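Local coordinates for protein terminal uridylyltransferase 1 (Trypanosoma brucei, PDB 5HZD) that adds uridines from UTP to the 3' ends of guide RNAs, ribosomal RNA and some messenger RNAs, and takes part in mitochondrial RNA editing, at residues His87-Gln92 with Ile124-Val129; Arg105-Gly110 with Val129-Met134; Phe292-Ser297 with Glu363-Tyr368; Leu300-Leu305 with Pro358-Glu363. One frame throughout, in Å; residues are numbered along the deposited sequence. Where two conformers were deposited one is given.

How the interactions relate
Interactions 1 and 2, with centres about 10 Å apart, build one corner of the catalytic domain: both reach the five-stranded mixed sheet through its neighbouring strands 105-109 and 124-129, they share Val129, and their segments alternate along the chain. Interactions 3 and 4 follow later in the sequence, also with centres about 10 Å apart. Both join helix 292-304 to the loop that precedes helix 385-409; they share Glu363, and interaction 4 is nested inside the loop that interaction 3 closes. Interaction 3 lies about 8 Å from interaction 2, centre to centre, and Ser297 OG meets Gly110 N between them. The UTP-binding start of helix 292-304 is thereby joined to the sheet that carries Asp125, a probable metal ligand.

Interaction 1: His87-Gln92 with Ile124-Val129; sequences HRARAQ and IDFAVV
Helix 80-100 passes over strand 124-129 with its closest backbone approach at Arg90 and Phe126, whose CA atoms are 7.5 Å apart; no hydrogen bond joins the two segments, and one aromatic side chain spans the gap. Phe126 directs its CB toward the helix and reaches it with the far end of the ring. Phe126 CE1 lies 3.7 Å from Arg90 CA, on an oblique approach, and 3.9 Å from Arg90 CB. The methyl of Ala89 sits at the ring edge, its CB 4.3 Å from Phe126 CZ, while Ile124 CG2 from the same strand lies over one face of the ring, toward its rim. This is the helix-on-sheet layering of a nucleotidyltransferase palm. The strand also contains Asp125, which probably binds the catalytic magnesium ion, but alternation along the strand sends Phe126 into the buried layer under the helix. Arg90 gives the ring its backbone and the root of its side chain: with CG anti to the backbone N (chi1 -169°) and a bend at chi3, the chain carries its guanidinium away to a salt bridge with Asp372, the guanidinium plane standing 74° from that of the phenyl ring. Around Phe126, Leu93 of the same helix and Phe285, ring edge to face, continue the apolar layer.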
loop_
_atom_site.group_PDB
_atom_site.type_symbol
_atom_site.label_atom_id
_atom_site.label_comp_id
_atom_site.label_asym_id
_atom_site.label_seq_id
_atom_site.Cartn_x
_atom_site.Cartn_y
_atom_site.Cartn_z
ATOM N N HIS A 87 -10.958 -10.245 2.554
ATOM C CA HIS A 87 -12.249 -10.175 1.863
ATOM C C HIS A 87 -13.407 -10.120 2.860
ATOM O O HIS A 87 -14.368 -9.346 2.689
ATOM C CB HIS A 87 -12.472 -11.361 0.935
ATOM C CG HIS A 87 -11.498 -11.458 -0.202
ATOM N ND1 HIS A 87 -11.573 -12.471 -1.128
ATOM C CD2 HIS A 87 -10.470 -10.664 -0.580
ATOM C CE1 HIS A 87 -10.610 -12.313 -2.021
ATOM N NE2 HIS A 87 -9.926 -11.233 -1.712
ATOM N N ARG A 88 -13.339 -10.954 3.885
ATOM C CA ARG A 88 -14.406 -10.953 4.876
ATOM C C ARG A 88 -14.418 -9.638 5.642
ATOM O O ARG A 88 -15.497 -9.067 5.913
ATOM C CB ARG A 88 -14.257 -12.141 5.808
ATOM C CG ARG A 88 -14.465 -13.445 5.052
ATOM C CD ARG A 88 -14.713 -14.644 5.940
ATOM N NE ARG A 88 -13.494 -15.059 6.608
ATOM C CZ ARG A 88 -12.584 -15.876 6.091
ATOM N NH1 ARG A 88 -12.750 -16.412 4.877
ATOM N NH2 ARG A 88 -11.503 -16.174 6.806
ATOM N N ALA A 89 -13.235 -9.132 6.016
ATOM C CA ALA A 89 -13.186 -7.843 6.693
ATOM C C ALA A 89 -13.803 -6.724 5.861
ATOM O O ALA A 89 -14.503 -5.854 6.387
ATOM C CB ALA A 89 -11.728 -7.484 7.089
ATOM N N ARG A 90 -13.551 -6.750 4.549
ATOM C CA ARG A 90 -14.097 -5.749 3.636
ATOM C C ARG A 90 -15.622 -5.809 3.653
ATOM O O ARG A 90 -16.274 -4.777 3.727
ATOM C CB ARG A 90 -13.614 -6.017 2.188
ATOM C CG ARG A 90 -13.927 -4.865 1.212
ATOM C CD ARG A 90 -14.022 -5.364 -0.249
ATOM N NE ARG A 90 -15.081 -6.355 -0.292
ATOM C CZ ARG A 90 -16.360 -6.040 -0.365
ATOM N NH1 ARG A 90 -16.728 -4.749 -0.483
ATOM N NH2 ARG A 90 -17.266 -7.008 -0.305
ATOM N N ALA A 91 -16.190 -7.021 3.565
ATOM C CA ALA A 91 -17.642 -7.153 3.576
ATOM C C ALA A 91 -18.202 -6.681 4.898
ATOM O O ALA A 91 -19.277 -6.053 4.925
ATOM C CB ALA A 91 -18.054 -8.593 3.289
ATOM N N GLN A 92 -17.495 -6.966 5.990
ATOM C CA GLN A 92 -17.918 -6.482 7.320
ATOM C C GLN A 92 -17.956 -4.963 7.369
ATOM O O GLN A 92 -18.929 -4.358 7.812
ATOM C CB GLN A 92 -16.995 -7.060 8.411
ATOM C CG GLN A 92 -17.186 -8.559 8.539
ATOM C CD GLN A 92 -16.002 -9.292 9.124
ATOM O OE1 GLN A 92 -15.132 -8.685 9.783
ATOM N NE2 GLN A 92 -15.978 -10.600 8.941
ATOM N N ILE A 124 -4.175 -2.914 5.509
ATOM C CA ILE A 124 -5.111 -2.975 4.389
ATOM C C ILE A 124 -5.647 -1.570 4.199
ATOM O O ILE A 124 -5.971 -0.916 5.181
ATOM C CB ILE A 124 -6.306 -3.915 4.727
ATOM C CG1 ILE A 124 -5.816 -5.367 4.796
ATOM C CG2 ILE A 124 -7.463 -3.751 3.719
ATOM C CD1 ILE A 124 -5.388 -5.987 3.445
ATOM N N ASP A 125 -5.691 -1.085 2.961
ATOM C CA ASP A 125 -6.373 0.183 2.674
ATOM C C ASP A 125 -7.788 -0.085 2.203
ATOM O O ASP A 125 -8.015 -0.934 1.335
ATOM C CB ASP A 125 -5.647 0.961 1.570
ATOM C CG ASP A 125 -4.365 1.589 2.068
ATOM O OD1 ASP A 125 -4.465 2.620 2.765
ATOM O OD2 ASP A 125 -3.281 1.050 1.757
ATOM N N PHE A 126 -8.745 0.644 2.770
ATOM C CA PHE A 126 -10.136 0.516 2.339
ATOM C C PHE A 126 -10.564 1.875 1.827
ATOM O O PHE A 126 -10.420 2.879 2.533
ATOM C CB PHE A 126 -11.049 0.183 3.533
ATOM C CG PHE A 126 -10.891 -1.191 4.093
ATOM C CD1 PHE A 126 -11.181 -2.308 3.320
ATOM C CD2 PHE A 126 -10.598 -1.372 5.440
ATOM C CE1 PHE A 126 -11.098 -3.597 3.850
ATOM C CE2 PHE A 126 -10.516 -2.643 5.989
ATOM C CZ PHE A 126 -10.775 -3.766 5.211
ATOM N N ALA A 127 -11.085 1.924 0.610
ATOM C CA ALA A 127 -11.685 3.153 0.079
ATOM C C ALA A 127 -13.199 3.001 0.111
ATOM O O ALA A 127 -13.724 1.977 -0.309
ATOM C CB ALA A 127 -11.264 3.352 -1.387
ATOM N N VAL A 128 -13.903 4.023 0.579
ATOM C CA VAL A 128 -15.372 3.981 0.665
ATOM C C VAL A 128 -15.916 4.968 -0.362
ATOM O O VAL A 128 -15.710 6.169 -0.230
ATOM C CB VAL A 128 -15.808 4.419 2.087
ATOM C CG1 VAL A 128 -17.352 4.512 2.194
ATOM C CG2 VAL A 128 -15.232 3.434 3.138
ATOM N N VAL A 129 -16.617 4.472 -1.384
ATOM C CA VAL A 129 -17.007 5.286 -2.524
ATOM C C VAL A 129 -18.411 4.905 -2.981
ATOM O O VAL A 129 -18.733 3.701 -3.107
ATOM C CB VAL A 129 -16.058 5.046 -3.739
ATOM C CG1 VAL A 129 -16.478 5.925 -4.939
ATOM C CG2 VAL A 129 -14.602 5.334 -3.334
#

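Interaction 2: Arg105-Gly110 with Val129-Met134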
loop_
_atom_site.group_PDB
_atom_site.type_symbol
_atom_site.label_atom_id
_atom_site.label_comp_id
_atom_site.label_asym_id
_atom_site.label_seq_id
_atom_site.Cartn_x
_atom_site.Cartn_y
_atom_site.Cartn_z
ATOM N N ARG A 105 -19.842 1.742 -1.250
ATOM C CA ARG A 105 -19.268 0.409 -1.311
ATOM C C ARG A 105 -17.804 0.504 -0.927
ATOM O O ARG A 105 -17.206 1.580 -0.994
ATOM C CB ARG A 105 -19.439 -0.214 -2.705
ATOM C CG ARG A 105 -20.922 -0.424 -3.096
ATOM C CD ARG A 105 -21.591 -1.426 -2.171
ATOM N NE ARG A 105 -22.987 -1.670 -2.595
ATOM C CZ ARG A 105 -24.035 -0.944 -2.202
ATOM N NH1 ARG A 105 -23.879 0.072 -1.372
ATOM N NH2 ARG A 105 -25.248 -1.228 -2.663
ATOM N N VAL A 106 -17.245 -0.612 -0.487
ATOM C CA VAL A 106 -15.883 -0.627 0.047
ATOM C C VAL A 106 -14.968 -1.341 -0.944
ATOM O O VAL A 106 -15.264 -2.447 -1.387
ATOM C CB VAL A 106 -15.834 -1.338 1.431
ATOM C CG1 VAL A 106 -14.374 -1.393 1.975
ATOM C CG2 VAL A 106 -16.708 -0.580 2.454
ATOM N N PHE A 107 -13.849 -0.693 -1.289
ATOM C CA PHE A 107 -12.875 -1.247 -2.235
ATOM C C PHE A 107 -11.565 -1.428 -1.490
ATOM O O PHE A 107 -11.107 -0.483 -0.847
ATOM C CB PHE A 107 -12.599 -0.212 -3.334
ATOM C CG PHE A 107 -13.805 0.141 -4.188
ATOM C CD1 PHE A 107 -14.830 0.940 -3.662
ATOM C CD2 PHE A 107 -13.884 -0.246 -5.519
ATOM C CE1 PHE A 107 -15.926 1.284 -4.421
ATOM C CE2 PHE A 107 -14.980 0.121 -6.297
ATOM C CZ PHE A 107 -16.010 0.863 -5.748
ATOM N N ILE A 108 -10.942 -2.605 -1.553
ATOM C CA ILE A 108 -9.575 -2.736 -1.009
ATOM C C ILE A 108 -8.561 -2.172 -2.009
ATOM O O ILE A 108 -8.679 -2.407 -3.216
ATOM C CB ILE A 108 -9.235 -4.184 -0.701
ATOM C CG1 ILE A 108 -10.078 -4.661 0.487
ATOM C CG2 ILE A 108 -7.709 -4.340 -0.408
ATOM C CD1 ILE A 108 -9.941 -6.162 0.803
ATOM N N PHE A 109 -7.564 -1.445 -1.513
ATOM C CA PHE A 109 -6.420 -1.108 -2.386
ATOM C C PHE A 109 -5.134 -1.272 -1.624
ATOM O O PHE A 109 -5.146 -1.759 -0.496
ATOM C CB PHE A 109 -6.581 0.263 -3.067
ATOM C CG PHE A 109 -6.537 1.453 -2.133
ATOM C CD1 PHE A 109 -7.665 1.852 -1.428
ATOM C CD2 PHE A 109 -5.375 2.181 -1.987
ATOM C CE1 PHE A 109 -7.620 2.995 -0.595
ATOM C CE2 PHE A 109 -5.301 3.284 -1.143
ATOM C CZ PHE A 109 -6.446 3.693 -0.435
ATOM N N GLY A 110 -4.016 -0.921 -2.266
ATOM C CA GLY A 110 -2.723 -1.192 -1.666
ATOM C C GLY A 110 -2.082 -2.487 -2.103
ATOM O O GLY A 110 -2.369 -2.991 -3.187
ATOM N N VAL A 129 -16.617 4.472 -1.384
ATOM C CA VAL A 129 -17.007 5.286 -2.524
ATOM C C VAL A 129 -18.411 4.905 -2.981
ATOM O O VAL A 129 -18.733 3.701 -3.107
ATOM C CB VAL A 129 -16.058 5.046 -3.739
ATOM C CG1 VAL A 129 -16.478 5.925 -4.939
ATOM C CG2 VAL A 129 -14.602 5.334 -3.334
ATOM N N ASP A 130 -19.219 5.934 -3.239
ATOM C CA ASP A 130 -20.504 5.825 -3.925
ATOM C C ASP A 130 -20.200 6.132 -5.381
ATOM O O ASP A 130 -19.963 7.297 -5.749
ATOM C CB ASP A 130 -21.468 6.869 -3.327
ATOM C CG ASP A 130 -22.814 6.973 -4.059
ATOM O OD1 ASP A 130 -22.964 6.515 -5.218
ATOM O OD2 ASP A 130 -23.746 7.603 -3.490
ATOM N N VAL A 131 -20.225 5.082 -6.193
ATOM C CA VAL A 131 -19.811 5.176 -7.597
ATOM C C VAL A 131 -20.730 6.084 -8.415
ATOM O O VAL A 131 -20.225 6.909 -9.190
ATOM C CB VAL A 131 -19.680 3.790 -8.207
ATOM C CG1 VAL A 131 -19.437 3.870 -9.737
ATOM C CG2 VAL A 131 -18.530 3.054 -7.527
ATOM N N ASP A 132 -22.046 5.964 -8.239
ATOM C CA ASP A 132 -22.997 6.871 -8.883
ATOM C C ASP A 132 -22.632 8.322 -8.575
ATOM O O ASP A 132 -22.587 9.168 -9.478
ATOM C CB ASP A 132 -24.425 6.622 -8.380
ATOM C CG ASP A 132 -25.052 5.388 -8.972
ATOM O OD1 ASP A 132 -24.441 4.794 -9.885
ATOM O OD2 ASP A 132 -26.177 5.024 -8.539
ATOM N N ALA A 133 -22.372 8.609 -7.299
ATOM C CA ALA A 133 -22.073 9.984 -6.902
ATOM C C ALA A 133 -20.758 10.452 -7.506
ATOM O O ALA A 133 -20.670 11.595 -7.978
ATOM C CB ALA A 133 -22.029 10.121 -5.385
ATOM N N MET A 134 -19.760 9.573 -7.520
ATOM C CA MET A 134 -18.471 9.905 -8.110
ATOM C C MET A 134 -18.664 10.285 -9.575
ATOM O O MET A 134 -18.078 11.252 -10.063
ATOM C CB MET A 134 -17.517 8.721 -8.004
ATOM C CG MET A 134 -16.248 8.881 -8.813
ATOM S SD MET A 134 -15.113 7.572 -8.372
ATOM C CE MET A 134 -13.873 7.664 -9.673
#
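Strand 105-109 pairs antiparallel with the end of strand 124-129, Arg105 and Val129 forming a hydrogen-bonded pair with CA atoms 5.5 Å apart. This is the edge of the mixed sheet in the nucleotidyltransferase palm, at the point where the chain leaves its second strand for helix 131-135. Val129 N bonds to Arg105 O (3.0 Å) and Arg105 N to Val129 O (2.9 Å). Two residues along, the Phe107 side chain runs at about right angles to those of Val129 and Val131 and meets them with the rim of its ring. Phe107 CE1 approaches Val129 CB obliquely at 3.8 Å, and Val129 O lies in the ring plane at the edge, 3.9 Å from Phe107 CE1. Val131 CG2 reaches the ring edge at Phe107 CZ, chi1 of 172° turning this branch toward the ring. Ile294 of the UTP site also packs on Phe107. Asp130, the N-cap of the helix, accepts from Ala133 N through OD1 at 3.0 Å, the donor lying above the carboxylate plane.

Interaction 3: Phe292-Ser297 with Glu363-Tyr368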
loop_
_atom_site.group_PDB
_atom_site.type_symbol
_atom_site.label_atom_id
_atom_site.label_comp_id
_atom_site.label_asym_id
_atom_site.label_seq_id
_atom_site.Cartn_x
_atom_site.Cartn_y
_atom_site.Cartn_z
ATOM N N PHE A 292 -8.535 7.498 -5.848
ATOM C CA PHE A 292 -7.260 7.521 -6.561
ATOM C C PHE A 292 -6.352 6.325 -6.266
ATOM O O PHE A 292 -5.680 5.829 -7.173
ATOM C CB PHE A 292 -6.517 8.859 -6.361
ATOM C CG PHE A 292 -5.818 8.988 -5.031
ATOM C CD1 PHE A 292 -4.488 8.634 -4.897
ATOM C CD2 PHE A 292 -6.483 9.511 -3.926
ATOM C CE1 PHE A 292 -3.837 8.756 -3.682
ATOM C CE2 PHE A 292 -5.829 9.652 -2.705
ATOM C CZ PHE A 292 -4.507 9.264 -2.588
ATOM N N GLY A 293 -6.328 5.858 -5.023
ATOM C CA GLY A 293 -5.451 4.762 -4.674
ATOM C C GLY A 293 -5.833 3.457 -5.342
ATOM O O GLY A 293 -4.983 2.595 -5.594
ATOM N N ILE A 294 -7.117 3.276 -5.611
ATOM C CA ILE A 294 -7.574 2.099 -6.350
ATOM C C ILE A 294 -6.912 2.023 -7.720
ATOM O O ILE A 294 -6.382 0.976 -8.127
ATOM C CB ILE A 294 -9.103 2.122 -6.531
ATOM C CG1 ILE A 294 -9.789 2.146 -5.165
ATOM C CG2 ILE A 294 -9.566 0.917 -7.327
ATOM C CD1 ILE A 294 -11.266 2.570 -5.241
ATOM N N ARG A 295 -6.942 3.138 -8.441
ATOM C CA ARG A 295 -6.374 3.182 -9.780
ATOM C C ARG A 295 -4.868 2.943 -9.732
ATOM O O ARG A 295 -4.335 2.195 -10.580
ATOM C CB ARG A 295 -6.674 4.530 -10.418
ATOM C CG ARG A 295 -6.535 4.488 -11.931
ATOM C CD ARG A 295 -6.756 5.871 -12.500
ATOM N NE ARG A 295 -6.893 5.870 -13.944
ATOM C CZ ARG A 295 -6.994 6.991 -14.647
ATOM N NH1 ARG A 295 -6.982 8.159 -13.987
ATOM N NH2 ARG A 295 -7.115 6.946 -15.981
ATOM N N ASN A 296 -4.192 3.556 -8.759
ATOM C CA ASN A 296 -2.741 3.388 -8.622
ATOM C C ASN A 296 -2.419 1.906 -8.406
ATOM O O ASN A 296 -1.520 1.349 -9.052
ATOM C CB ASN A 296 -2.208 4.161 -7.427
ATOM C CG ASN A 296 -2.151 5.644 -7.666
ATOM O OD1 ASN A 296 -2.554 6.137 -8.704
ATOM N ND2 ASN A 296 -1.627 6.367 -6.678
ATOM N N SER A 297 -3.148 1.250 -7.504
ATOM C CA SER A 297 -2.848 -0.155 -7.188
ATOM C C SER A 297 -3.136 -1.058 -8.388
ATOM O O SER A 297 -2.413 -2.026 -8.641
ATOM C CB SER A 297 -3.665 -0.624 -5.970
ATOM O OG SER A 297 -3.308 0.106 -4.804
ATOM N N GLU A 363 -10.410 5.553 -14.887
ATOM C CA GLU A 363 -10.643 6.330 -13.689
ATOM C C GLU A 363 -12.020 5.942 -13.113
ATOM O O GLU A 363 -12.200 5.847 -11.885
ATOM C CB GLU A 363 -10.640 7.839 -14.021
ATOM C CG GLU A 363 -10.955 8.694 -12.781
ATOM C CD GLU A 363 -10.948 10.188 -13.046
ATOM O OE1 GLU A 363 -10.462 10.607 -14.115
ATOM O OE2 GLU A 363 -11.432 10.944 -12.174
ATOM N N SER A 364 -12.964 5.686 -14.011
ATOM C CA SER A 364 -14.325 5.354 -13.600
ATOM C C SER A 364 -14.371 3.972 -12.961
ATOM O O SER A 364 -13.698 3.037 -13.422
ATOM C CB SER A 364 -15.269 5.371 -14.783
ATOM O OG SER A 364 -16.582 5.002 -14.374
ATOM N N LEU A 365 -15.192 3.837 -11.924
ATOM C CA LEU A 365 -15.334 2.570 -11.207
ATOM C C LEU A 365 -16.623 1.874 -11.604
ATOM O O LEU A 365 -17.030 0.887 -10.987
ATOM C CB LEU A 365 -15.313 2.822 -9.705
ATOM C CG LEU A 365 -14.002 3.370 -9.143
ATOM C CD1 LEU A 365 -14.209 3.783 -7.685
ATOM C CD2 LEU A 365 -12.939 2.286 -9.267
ATOM N N VAL A 366 -17.291 2.383 -12.631
ATOM C CA VAL A 366 -18.544 1.778 -13.090
ATOM C C VAL A 366 -18.417 0.283 -13.432
ATOM O O VAL A 366 -19.278 -0.535 -13.067
ATOM C CB VAL A 366 -19.130 2.556 -14.280
ATOM C CG1 VAL A 366 -20.260 1.764 -14.927
ATOM C CG2 VAL A 366 -19.623 3.921 -13.812
ATOM N N ASN A 367 -17.334 -0.106 -14.082
ATOM C CA ASN A 367 -17.231 -1.529 -14.459
ATOM C C ASN A 367 -16.406 -2.368 -13.492
ATOM O O ASN A 367 -15.956 -3.472 -13.827
ATOM C CB ASN A 367 -16.677 -1.668 -15.870
ATOM C CG ASN A 367 -17.585 -1.015 -16.908
ATOM O OD1 ASN A 367 -18.810 -1.105 -16.827
ATOM N ND2 ASN A 367 -16.982 -0.329 -17.868
ATOM N N TYR A 368 -16.182 -1.841 -12.293
ATOM C CA TYR A 368 -15.251 -2.469 -11.360
ATOM C C TYR A 368 -15.855 -3.727 -10.748
ATOM O O TYR A 368 -17.028 -3.755 -10.391
ATOM C CB TYR A 368 -14.926 -1.476 -10.240
ATOM C CG TYR A 368 -13.651 -1.788 -9.492
ATOM C CD1 TYR A 368 -12.408 -1.383 -9.978
ATOM C CD2 TYR A 368 -13.690 -2.473 -8.278
ATOM C CE1 TYR A 368 -11.237 -1.646 -9.303
ATOM C CE2 TYR A 368 -12.511 -2.738 -7.577
ATOM C CZ TYR A 368 -11.291 -2.328 -8.082
ATOM O OH TYR A 368 -10.133 -2.606 -7.354
#
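Apolar contacts centre on Ile294. Its CG2 methyl, anti to the backbone N, lies obliquely against the phenol end of Tyr368, Ile294 CG2 being 3.6 Å from Tyr368 CE1 and equally close to Tyr368 OH; the same methyl is also near Leu365 CD2. On the other branch, Ile294 CD1 meets Leu365 CD1 at 4.0 Å. A type I turn from Leu365 to Tyr368 reverses the chain, consistent with Tyr368 facing the helix again, and an ST turn at Ser364 accompanies it.

The second group is a stacking of the Arg295 guanidinium on Glu363, without a hydrogen bond between the segments. The arginine is fully extended from CG to NE. Glu363 N lies 3.4 Å above one face of its guanidinium, offset toward the rim, and Glu363 CB is 3.7 Å from Arg295 NH1. Attraction between the charges is looser: Glu363 OE1 is 4.3 Å from Arg295 NH1 and well out of the guanidinium plane, with no N-H directed at it. The firmer hold is a hydrogen bond from Arg295 NE to Ile361 O, which helps fix the rotation of the flat group. Residues 293-297 belong to the experimentally established UTP-binding site, so the loop packs directly against the nucleotide-binding first turns of helix 292-304.

Interaction 4: Leu300-Leu305 with Pro358-Glu363; sequences LRKYLL and PLEIPE
A sparse, largely aliphatic contact, centred on Lys302, joins the later part of helix 292-304 to the loop between helices 336-349 and 385-409. The backbones stay well apart, Lys302 and Ile361 CA atoms being 9.1 Å from each other, so that side chains alone bridge the segments. Lys302 points its CB toward the loop and sends out a straight methylene chain, with CG anti to the backbone N (chi1 -171°) and a bend only at the last torsion. Ile361 comes the other way: the two chains lie alongside, running in opposite senses, and the closest touch is Lys302 CD against Ile361 CD1 at 3.9 Å. Farther out, Lys302 CE is 4.2 Å from Glu360 OE1. The ammonium itself is more distant, Lys302 NZ lying 5.1 Å from Glu360 OE1, so any attraction between the charges is probably modest, and no salt bridge forms. Glu360 spends its other oxygen, OE2, on the backbone N of Asp357, which holds the carboxylate beside the short 3-10 turn 358-360. Ile361 is the buried member of the trio; its side chain also rests on Thr298 and Leu299, about one turn before Lys302 in helix 292-304, and on Tyr469 of the proposed nucleotide recognition motif. Beside Lys302, Tyr303 packs on Ile344 and Val348 of helix 336-349, while Leu304 touches helix 310-324.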
loop_
_atom_site.group_PDB
_atom_site.type_symbol
_atom_site.label_atom_id
_atom_site.label_comp_id
_atom_site.label_asym_id
_atom_site.label_seq_id
_atom_site.Cartn_x
_atom_site.Cartn_y
_atom_site.Cartn_z
ATOM N N LEU A 300 -0.270 -0.836 -10.841
ATOM C CA LEU A 300 0.850 -1.634 -10.337
ATOM C C LEU A 300 0.582 -3.097 -10.581
ATOM O O LEU A 300 1.476 -3.804 -11.036
ATOM C CB LEU A 300 1.131 -1.398 -8.841
ATOM C CG LEU A 300 1.600 0.021 -8.464
ATOM C CD1 LEU A 300 1.856 0.095 -7.004
ATOM C CD2 LEU A 300 2.892 0.378 -9.201
ATOM N N ARG A 301 -0.637 -3.566 -10.293
ATOM C CA ARG A 301 -0.927 -4.996 -10.439
ATOM C C ARG A 301 -0.716 -5.485 -11.863
ATOM O O ARG A 301 -0.105 -6.557 -12.092
ATOM C CB ARG A 301 -2.358 -5.285 -9.981
ATOM C CG ARG A 301 -2.654 -6.751 -9.887
ATOM C CD ARG A 301 -4.116 -6.971 -9.545
ATOM N NE ARG A 301 -4.421 -8.388 -9.707
ATOM C CZ ARG A 301 -4.810 -8.969 -10.853
ATOM N NH1 ARG A 301 -5.002 -8.256 -11.966
ATOM N NH2 ARG A 301 -5.015 -10.279 -10.884
ATOM N N LYS A 302 -1.172 -4.710 -12.842
ATOM C CA LYS A 302 -1.036 -5.107 -14.234
ATOM C C LYS A 302 0.438 -5.247 -14.622
ATOM O O LYS A 302 0.845 -6.259 -15.212
ATOM C CB LYS A 302 -1.751 -4.080 -15.103
ATOM C CG LYS A 302 -1.871 -4.486 -16.540
ATOM C CD LYS A 302 -2.831 -3.544 -17.272
ATOM C CE LYS A 302 -2.967 -3.913 -18.742
ATOM N NZ LYS A 302 -3.571 -5.267 -18.973
ATOM N N TYR A 303 1.252 -4.266 -14.249
ATOM C CA TYR A 303 2.684 -4.387 -14.491
ATOM C C TYR A 303 3.342 -5.547 -13.737
ATOM O O TYR A 303 4.109 -6.328 -14.322
ATOM C CB TYR A 303 3.376 -3.078 -14.090
ATOM C CG TYR A 303 3.443 -2.041 -15.182
ATOM C CD1 TYR A 303 4.211 -2.275 -16.328
ATOM C CD2 TYR A 303 2.833 -0.803 -15.037
ATOM C CE1 TYR A 303 4.346 -1.293 -17.320
ATOM C CE2 TYR A 303 2.965 0.190 -16.051
ATOM C CZ TYR A 303 3.727 -0.084 -17.164
ATOM O OH TYR A 303 3.876 0.902 -18.133
ATOM N N LEU A 304 3.061 -5.664 -12.447
ATOM C CA LEU A 304 3.847 -6.599 -11.638
ATOM C C LEU A 304 3.469 -8.057 -11.877
ATOM O O LEU A 304 4.267 -8.961 -11.609
ATOM C CB LEU A 304 3.713 -6.232 -10.161
ATOM C CG LEU A 304 4.305 -4.865 -9.798
ATOM C CD1 LEU A 304 4.159 -4.661 -8.323
ATOM C CD2 LEU A 304 5.801 -4.775 -10.180
ATOM N N LEU A 305 2.288 -8.304 -12.417
ATOM C CA LEU A 305 1.934 -9.673 -12.794
ATOM C C LEU A 305 2.509 -10.105 -14.145
ATOM O O LEU A 305 2.389 -11.271 -14.547
ATOM C CB LEU A 305 0.410 -9.855 -12.808
ATOM C CG LEU A 305 -0.279 -9.916 -11.456
ATOM C CD1 LEU A 305 -1.777 -10.044 -11.720
ATOM C CD2 LEU A 305 0.243 -11.100 -10.606
ATOM N N PRO A 358 -0.698 4.342 -18.364
ATOM C CA PRO A 358 -1.590 4.519 -17.210
ATOM C C PRO A 358 -3.052 4.804 -17.612
ATOM O O PRO A 358 -3.961 4.374 -16.899
ATOM C CB PRO A 358 -0.945 5.684 -16.458
ATOM C CG PRO A 358 0.565 5.444 -16.724
ATOM C CD PRO A 358 0.556 5.112 -18.198
ATOM N N LEU A 359 -3.273 5.433 -18.751
ATOM C CA LEU A 359 -4.644 5.723 -19.224
ATOM C C LEU A 359 -5.490 4.492 -19.562
ATOM O O LEU A 359 -6.718 4.594 -19.693
ATOM C CB LEU A 359 -4.609 6.688 -20.414
ATOM C CG LEU A 359 -4.021 8.066 -20.064
ATOM C CD1 LEU A 359 -4.180 9.029 -21.217
ATOM C CD2 LEU A 359 -4.632 8.638 -18.791
ATOM N N GLU A 360 -4.840 3.332 -19.691
ATOM C CA GLU A 360 -5.523 2.055 -19.908
ATOM C C GLU A 360 -6.331 1.556 -18.715
ATOM O O GLU A 360 -7.229 0.709 -18.882
ATOM C CB GLU A 360 -4.507 0.957 -20.275
ATOM C CG GLU A 360 -4.017 1.050 -21.686
ATOM C CD GLU A 360 -2.971 0.004 -21.993
ATOM O OE1 GLU A 360 -3.305 -1.208 -21.976
ATOM O OE2 GLU A 360 -1.810 0.396 -22.236
ATOM N N ILE A 361 -5.989 2.030 -17.525
ATOM C CA ILE A 361 -6.740 1.728 -16.307
ATOM C C ILE A 361 -7.783 2.837 -16.147
ATOM O O ILE A 361 -7.430 4.001 -16.019
ATOM C CB ILE A 361 -5.844 1.731 -15.066
ATOM C CG1 ILE A 361 -4.546 0.924 -15.293
ATOM C CG2 ILE A 361 -6.610 1.258 -13.856
ATOM C CD1 ILE A 361 -4.764 -0.524 -15.696
ATOM N N PRO A 362 -9.077 2.494 -16.231
ATOM C CA PRO A 362 -10.095 3.549 -16.187
ATOM C C PRO A 362 -10.124 4.253 -14.839
ATOM O O PRO A 362 -9.862 3.649 -13.781
ATOM C CB PRO A 362 -11.416 2.792 -16.386
ATOM C CG PRO A 362 -11.053 1.387 -16.697
ATOM C CD PRO A 362 -9.638 1.137 -16.325
ATOM N N GLU A 363 -10.410 5.553 -14.887
ATOM C CA GLU A 363 -10.643 6.330 -13.689
ATOM C C GLU A 363 -12.020 5.942 -13.113
ATOM O O GLU A 363 -12.200 5.847 -11.885
ATOM C CB GLU A 363 -10.640 7.839 -14.021
ATOM C CG GLU A 363 -10.955 8.694 -12.781
ATOM C CD GLU A 363 -10.948 10.188 -13.046
ATOM O OE1 GLU A 363 -10.462 10.607 -14.115
ATOM O OE2 GLU A 363 -11.432 10.944 -12.174
#